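Local coordinates for protein DNA helicase RecQ (Deinococcus radiodurans, PDB 4Q48) that probably couples ATP hydrolysis to unwinding of duplex DNA in the 3'-5' direction, this chain being the catalytic core with its helicase, zinc-binding and RQC domains, at residues S206-N211 and C381-L386; I212-G217 and E318-E323. All coordinates share one frame; numbering follows the deposited sequence.

In the fold
Interactions 1 and 2, whose centres are about 9 Å apart, lie where the second helicase domain meets the zinc-binding domain. The loop 206-211 runs directly into strand 212-217, and Arg-383 reaches both: besides its partners in interaction 1, its NH2 is 2.6 Å from Ile-212 O, a probable hydrogen bond. A second tie, a probable hydrogen bond whose modelled length is doubtful, joins Phe-207 O to Tyr-321 OH of helix segment 318-323. Zinc is bound through Cys-381 in interaction 1, and the side chain of Tyr-214 in interaction 2 lies about 7 Å from the metal, which places both contacts beside the Cys4 site.

Interaction 1: residues S206-N211 and C381-L386; sequences SFDRPN and CRRQVL. With ZN (zinc ion), chain C.
Arg-383 extends from the first turn of helix 382-389 to the loop 206-211 and meets Asp-208 in a salt bridge. From CB, which points toward the loop, CG continues anti to the backbone N (chi1 -159°) and CD anti again, carrying the chain straight out from the helix. CG lies 3.9 Å from Asp-208 OD1, and CD passes closer to the same oxygen. The chain then bends at the third torsion, which brings NH1 to the loop. Across this contact NH1 makes both bonds: it donates to Asp-208 OD1 at 2.9 Å, on the syn lone pair, with an N-H...O angle of 146°, and there is a weak bond of 3.1 Å from NH1 to Arg-209 O. Because the carboxylate and guanidinium planes are 62° apart and a single nitrogen meets a single oxygen, this is no flat two-pronged bridge. NH1 also lies 3.8 Å from Pro-210 CA, while the stronger polar partner of the guanidinium is Ile-212 O, at the start of the next strand, reached through NH2. Replacing Arg-383 with a methionine would probably leave the Asp-208 carboxylate without its cationic mate and Arg-209 O without this donor.

On the loop side, Ser-206 OG accepts from Asp-208 N, an ST turn in the backbone just before the Asp-208 side chain. On the helix side, Cys-381 is the N-cap: its SG accepts from Gln-384 N and also binds zinc at 2.4 Å, so one sulfur both caps the helix and binds the metal. Cys-398, Cys-401 and Cys-404 complete the site, and the Arg-383 side chain touches Cys-398. The contact thus ties the loop between strands 202-204 and 212-218, the link between the two helicase sheets, to helix 382-389 of the zinc-binding domain.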
loop_
_atom_site.group_PDB
_atom_site.type_symbol
_atom_site.label_atom_id
_atom_site.label_comp_id
_atom_site.label_asym_id
_atom_site.label_seq_id
_atom_site.Cartn_x
_atom_site.Cartn_y
_atom_site.Cartn_z
ATOM N N SER A 206 3.361 -8.409 -8.357
ATOM C CA SER A 206 4.410 -8.182 -7.382
ATOM C C SER A 206 4.713 -6.708 -7.152
ATOM O O SER A 206 4.779 -5.909 -8.088
ATOM C CB SER A 206 5.677 -8.896 -7.800
ATOM O OG SER A 206 6.612 -8.846 -6.758
ATOM N N PHE A 207 4.865 -6.373 -5.872
ATOM C CA PHE A 207 5.321 -5.062 -5.414
ATOM C C PHE A 207 6.847 -5.063 -5.251
ATOM O O PHE A 207 7.482 -4.025 -5.072
ATOM C CB PHE A 207 4.651 -4.702 -4.103
ATOM C CG PHE A 207 3.215 -4.323 -4.251
ATOM C CD1 PHE A 207 2.232 -5.310 -4.397
ATOM C CD2 PHE A 207 2.825 -2.979 -4.241
ATOM C CE1 PHE A 207 0.889 -4.965 -4.528
ATOM C CE2 PHE A 207 1.473 -2.634 -4.377
ATOM C CZ PHE A 207 0.509 -3.631 -4.516
ATOM N N ASP A 208 7.425 -6.251 -5.313
ATOM C CA ASP A 208 8.814 -6.376 -5.018
ATOM C C ASP A 208 9.658 -5.553 -5.992
ATOM O O ASP A 208 9.304 -5.347 -7.154
ATOM C CB ASP A 208 9.256 -7.835 -5.044
ATOM C CG ASP A 208 10.642 -8.021 -4.459
ATOM O OD1 ASP A 208 11.117 -7.090 -3.761
ATOM O OD2 ASP A 208 11.244 -9.088 -4.700
ATOM N N ARG A 209 10.741 -5.010 -5.457
ATOM C CA ARG A 209 11.732 -4.338 -6.254
ATOM C C ARG A 209 13.083 -4.942 -5.882
ATOM O O ARG A 209 13.846 -4.365 -5.140
ATOM C CB ARG A 209 11.683 -2.827 -6.017
ATOM C CG ARG A 209 10.306 -2.196 -6.283
ATOM C CD ARG A 209 10.074 -1.905 -7.769
ATOM N NE ARG A 209 11.204 -1.288 -8.468
ATOM C CZ ARG A 209 11.505 0.008 -8.406
ATOM N NH1 ARG A 209 10.753 0.852 -7.705
ATOM N NH2 ARG A 209 12.544 0.475 -9.073
ATOM N N PRO A 210 13.367 -6.138 -6.391
ATOM C CA PRO A 210 14.537 -6.939 -6.005
ATOM C C PRO A 210 15.893 -6.195 -5.996
ATOM O O PRO A 210 16.801 -6.551 -5.224
ATOM C CB PRO A 210 14.547 -8.039 -7.067
ATOM C CG PRO A 210 13.100 -8.163 -7.460
ATOM C CD PRO A 210 12.580 -6.777 -7.460
ATOM N N ASN A 211 16.034 -5.182 -6.852
ATOM C CA ASN A 211 17.321 -4.529 -7.003
ATOM C C ASN A 211 17.524 -3.467 -5.931
ATOM O O ASN A 211 18.653 -2.971 -5.733
ATOM C CB ASN A 211 17.475 -3.945 -8.420
ATOM C CG ASN A 211 16.424 -2.934 -8.751
ATOM O OD1 ASN A 211 15.225 -3.213 -8.643
ATOM N ND2 ASN A 211 16.852 -1.745 -9.175
ATOM N N CYS A 381 13.654 -11.369 7.771
ATOM C CA CYS A 381 13.650 -10.600 6.508
ATOM C C CYS A 381 12.703 -9.403 6.439
ATOM O O CYS A 381 11.489 -9.575 6.597
ATOM C CB CYS A 381 13.322 -11.558 5.375
ATOM S SG CYS A 381 13.329 -10.857 3.709
ATOM N N ARG A 382 13.247 -8.199 6.242
ATOM C CA ARG A 382 12.410 -6.994 6.155
ATOM C C ARG A 382 11.478 -7.032 4.962
ATOM O O ARG A 382 10.359 -6.554 5.050
ATOM C CB ARG A 382 13.225 -5.721 5.995
ATOM C CG ARG A 382 14.397 -5.581 6.853
ATOM C CD ARG A 382 14.714 -4.139 6.918
ATOM N NE ARG A 382 14.016 -3.640 8.074
ATOM C CZ ARG A 382 14.542 -3.661 9.283
ATOM N NH1 ARG A 382 15.781 -4.114 9.452
ATOM N NH2 ARG A 382 13.840 -3.212 10.306
ATOM N N ARG A 383 11.979 -7.548 3.839
ATOM C CA ARG A 383 11.252 -7.506 2.579
ATOM C C ARG A 383 9.950 -8.292 2.723
ATOM O O ARG A 383 8.888 -7.776 2.404
ATOM C CB ARG A 383 12.102 -8.067 1.428
ATOM C CG ARG A 383 11.667 -7.611 0.033
ATOM C CD ARG A 383 12.512 -8.202 -1.065
ATOM N NE ARG A 383 13.885 -7.731 -1.012
ATOM C CZ ARG A 383 14.341 -6.686 -1.697
ATOM N NH1 ARG A 383 13.511 -6.021 -2.489
ATOM N NH2 ARG A 383 15.623 -6.314 -1.604
ATOM N N GLN A 384 10.035 -9.498 3.288
ATOM C CA GLN A 384 8.851 -10.301 3.563
ATOM C C GLN A 384 7.804 -9.507 4.341
ATOM O O GLN A 384 6.621 -9.526 3.976
ATOM C CB GLN A 384 9.201 -11.574 4.328
ATOM C CG GLN A 384 9.728 -12.698 3.456
ATOM C CD GLN A 384 10.188 -13.919 4.250
ATOM O OE1 GLN A 384 10.612 -13.820 5.408
ATOM N NE2 GLN A 384 10.128 -15.080 3.613
ATOM N N VAL A 385 8.218 -8.795 5.383
ATOM C CA VAL A 385 7.268 -8.032 6.187
ATOM C C VAL A 385 6.641 -6.902 5.393
ATOM O O VAL A 385 5.440 -6.658 5.503
ATOM C CB VAL A 385 7.931 -7.456 7.455
ATOM C CG1 VAL A 385 7.060 -6.372 8.107
ATOM C CG2 VAL A 385 8.270 -8.570 8.464
ATOM N N LEU A 386 7.462 -6.212 4.600
ATOM C CA LEU A 386 7.032 -5.058 3.786
ATOM C C LEU A 386 5.999 -5.446 2.742
ATOM O O LEU A 386 4.957 -4.810 2.622
ATOM C CB LEU A 386 8.241 -4.405 3.093
ATOM C CG LEU A 386 8.026 -3.357 1.993
ATOM C CD1 LEU A 386 7.357 -2.116 2.552
ATOM C CD2 LEU A 386 9.336 -2.959 1.381
HETATM ZN ZN ZN C . 15.566 -10.151 3.416
#

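Interaction 2: residues I212-G217 and E318-E323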
loop_
_atom_site.group_PDB
_atom_site.type_symbol
_atom_site.label_atom_id
_atom_site.label_comp_id
_atom_site.label_asym_id
_atom_site.label_seq_id
_atom_site.Cartn_x
_atom_site.Cartn_y
_atom_site.Cartn_z
ATOM N N ILE A 212 16.447 -3.162 -5.203
ATOM C CA ILE A 212 16.534 -2.242 -4.077
ATOM C C ILE A 212 16.804 -3.044 -2.820
ATOM O O ILE A 212 15.983 -3.901 -2.448
ATOM C CB ILE A 212 15.250 -1.440 -3.877
ATOM C CG1 ILE A 212 14.918 -0.644 -5.139
ATOM C CG2 ILE A 212 15.385 -0.534 -2.664
ATOM C CD1 ILE A 212 13.563 0.032 -5.086
ATOM N N GLN A 213 17.952 -2.782 -2.177
ATOM C CA GLN A 213 18.281 -3.422 -0.904
ATOM C C GLN A 213 17.718 -2.610 0.271
ATOM O O GLN A 213 17.976 -1.412 0.358
ATOM C CB GLN A 213 19.784 -3.601 -0.762
ATOM C CG GLN A 213 20.200 -3.916 0.648
ATOM C CD GLN A 213 21.620 -4.443 0.782
ATOM O OE1 GLN A 213 22.386 -4.007 1.655
ATOM N NE2 GLN A 213 21.974 -5.393 -0.072
ATOM N N TYR A 214 16.934 -3.234 1.159
ATOM C CA TYR A 214 16.298 -2.469 2.259
ATOM C C TYR A 214 17.090 -2.496 3.580
ATOM O O TYR A 214 17.521 -3.561 4.042
ATOM C CB TYR A 214 14.865 -2.957 2.504
ATOM C CG TYR A 214 13.960 -2.706 1.319
ATOM C CD1 TYR A 214 13.274 -1.503 1.174
ATOM C CD2 TYR A 214 13.829 -3.667 0.323
ATOM C CE1 TYR A 214 12.459 -1.279 0.079
ATOM C CE2 TYR A 214 13.043 -3.448 -0.780
ATOM C CZ TYR A 214 12.354 -2.259 -0.902
ATOM O OH TYR A 214 11.567 -2.083 -2.015
ATOM N N ARG A 215 17.318 -1.308 4.140
ATOM C CA ARG A 215 17.993 -1.173 5.423
ATOM C C ARG A 215 17.338 -0.176 6.356
ATOM O O ARG A 215 17.068 0.972 5.978
ATOM C CB ARG A 215 19.442 -0.743 5.250
ATOM C CG ARG A 215 20.351 -1.728 4.552
ATOM C CD ARG A 215 21.753 -1.152 4.574
ATOM N NE ARG A 215 22.462 -1.512 3.363
ATOM C CZ ARG A 215 23.576 -0.926 2.963
ATOM N NH1 ARG A 215 24.082 0.052 3.694
ATOM N NH2 ARG A 215 24.153 -1.315 1.832
ATOM N N VAL A 216 17.132 -0.619 7.593
ATOM C CA VAL A 216 16.661 0.242 8.665
ATOM C C VAL A 216 17.614 0.031 9.840
ATOM O O VAL A 216 18.028 -1.085 10.109
ATOM C CB VAL A 216 15.202 -0.083 9.069
ATOM C CG1 VAL A 216 14.736 0.859 10.136
ATOM C CG2 VAL A 216 14.270 -0.017 7.853
ATOM N N GLY A 217 17.997 1.099 10.518
ATOM C CA GLY A 217 18.898 0.972 11.642
ATOM C C GLY A 217 18.687 2.122 12.607
ATOM O O GLY A 217 17.901 3.054 12.319
ATOM N N GLU A 318 2.793 2.873 3.166
ATOM C CA GLU A 318 2.472 3.312 1.803
ATOM C C GLU A 318 3.482 4.356 1.323
ATOM O O GLU A 318 4.088 4.203 0.257
ATOM C CB GLU A 318 1.077 3.932 1.743
ATOM C CG GLU A 318 -0.074 3.002 1.976
ATOM C CD GLU A 318 -0.409 2.880 3.452
ATOM O OE1 GLU A 318 0.498 3.076 4.295
ATOM O OE2 GLU A 318 -1.597 2.637 3.771
ATOM N N GLY A 319 3.690 5.386 2.147
ATOM C CA GLY A 319 4.632 6.441 1.835
ATOM C C GLY A 319 6.059 5.950 1.728
ATOM O O GLY A 319 6.796 6.347 0.829
ATOM N N TYR A 320 6.441 5.080 2.651
ATOM C CA TYR A 320 7.779 4.517 2.670
ATOM C C TYR A 320 8.030 3.746 1.374
ATOM O O TYR A 320 9.086 3.878 0.739
ATOM C CB TYR A 320 7.969 3.637 3.911
ATOM C CG TYR A 320 9.283 2.907 3.941
ATOM C CD1 TYR A 320 10.462 3.550 4.284
ATOM C CD2 TYR A 320 9.350 1.570 3.583
ATOM C CE1 TYR A 320 11.674 2.864 4.287
ATOM C CE2 TYR A 320 10.542 0.886 3.586
ATOM C CZ TYR A 320 11.707 1.530 3.938
ATOM O OH TYR A 320 12.892 0.813 3.936
ATOM N N TYR A 321 7.059 2.948 0.968
ATOM C CA TYR A 321 7.198 2.184 -0.265
ATOM C C TYR A 321 7.271 3.087 -1.510
ATOM O O TYR A 321 8.052 2.832 -2.437
ATOM C CB TYR A 321 6.040 1.203 -0.407
ATOM C CG TYR A 321 6.140 0.381 -1.638
ATOM C CD1 TYR A 321 6.922 -0.773 -1.663
ATOM C CD2 TYR A 321 5.500 0.774 -2.804
ATOM C CE1 TYR A 321 7.026 -1.538 -2.815
ATOM C CE2 TYR A 321 5.610 0.033 -3.959
ATOM C CZ TYR A 321 6.363 -1.119 -3.958
ATOM O OH TYR A 321 6.436 -1.843 -5.113
ATOM N N GLN A 322 6.474 4.148 -1.546
ATOM C CA GLN A 322 6.500 4.986 -2.732
ATOM C C GLN A 322 7.832 5.735 -2.724
ATOM O O GLN A 322 8.483 5.884 -3.762
ATOM C CB GLN A 322 5.330 5.981 -2.795
ATOM C CG GLN A 322 5.678 7.182 -3.692
ATOM C CD GLN A 322 4.726 8.374 -3.605
ATOM O OE1 GLN A 322 4.338 8.807 -2.513
ATOM N NE2 GLN A 322 4.384 8.940 -4.764
ATOM N N GLU A 323 8.263 6.178 -1.549
ATOM C CA GLU A 323 9.488 6.951 -1.491
ATOM C C GLU A 323 10.732 6.105 -1.820
ATOM O O GLU A 323 11.454 6.424 -2.738
ATOM C CB GLU A 323 9.626 7.611 -0.129
ATOM C CG GLU A 323 8.802 8.852 0.006
ATOM C CD GLU A 323 8.394 9.129 1.442
ATOM O OE1 GLU A 323 9.148 8.727 2.358
ATOM O OE2 GLU A 323 7.307 9.721 1.659
#
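Tyr-320 reaches from helix 317-324 to strand 212-218 and presents its phenol oxygen to Tyr-214, with OH 3.6 Å from Tyr-214 CD1. That oxygen arrives at the edge of the Tyr-214 ring, near its plane. The two side chains run at a slant to one another, and the nearest ring carbons, Tyr-214 CD1 and Tyr-320 CE2, are 4.4 Å apart, so the hydroxyl meets the Tyr-214 edge and the rings are not stacked.

The conformations account for this. In Tyr-320, CG is anti to the backbone N (chi1 174°), which carries the ring out from the helix to the strand. Tyr-214 has CG beside the backbone N and anti to the carbonyl carbon (chi1 -64°), which leaves the CD1 edge where the Tyr-320 hydroxyl reaches it. Ile-212 CG2 lies over one face of the Tyr-214 ring, near the ring's margin, 3.9 Å from its plane. Val-216, two residues further along the strand, also points toward the helix, and its CG2 lies 4.2 Å from Tyr-320 OH. The polar end of Tyr-320 has its hydrogen-bond partner in Tyr-375 OH.

Arg-215 points away from the helix. Its NE and NH2 both donate to Gln-213 OE1: NE, at 3.0 Å, lies on a lone pair in the carbonyl plane, whereas NH2 sits above that plane.

Strand 212-218 is an outermost strand of the six-stranded parallel sheet of the second RecA-like helicase domain, paired with strand 334-340. Helix 317-324 meets it through Tyr-320, which touches Tyr-214 and Val-216, and helices 359-376 and 382-389 pack beside the same strand residues.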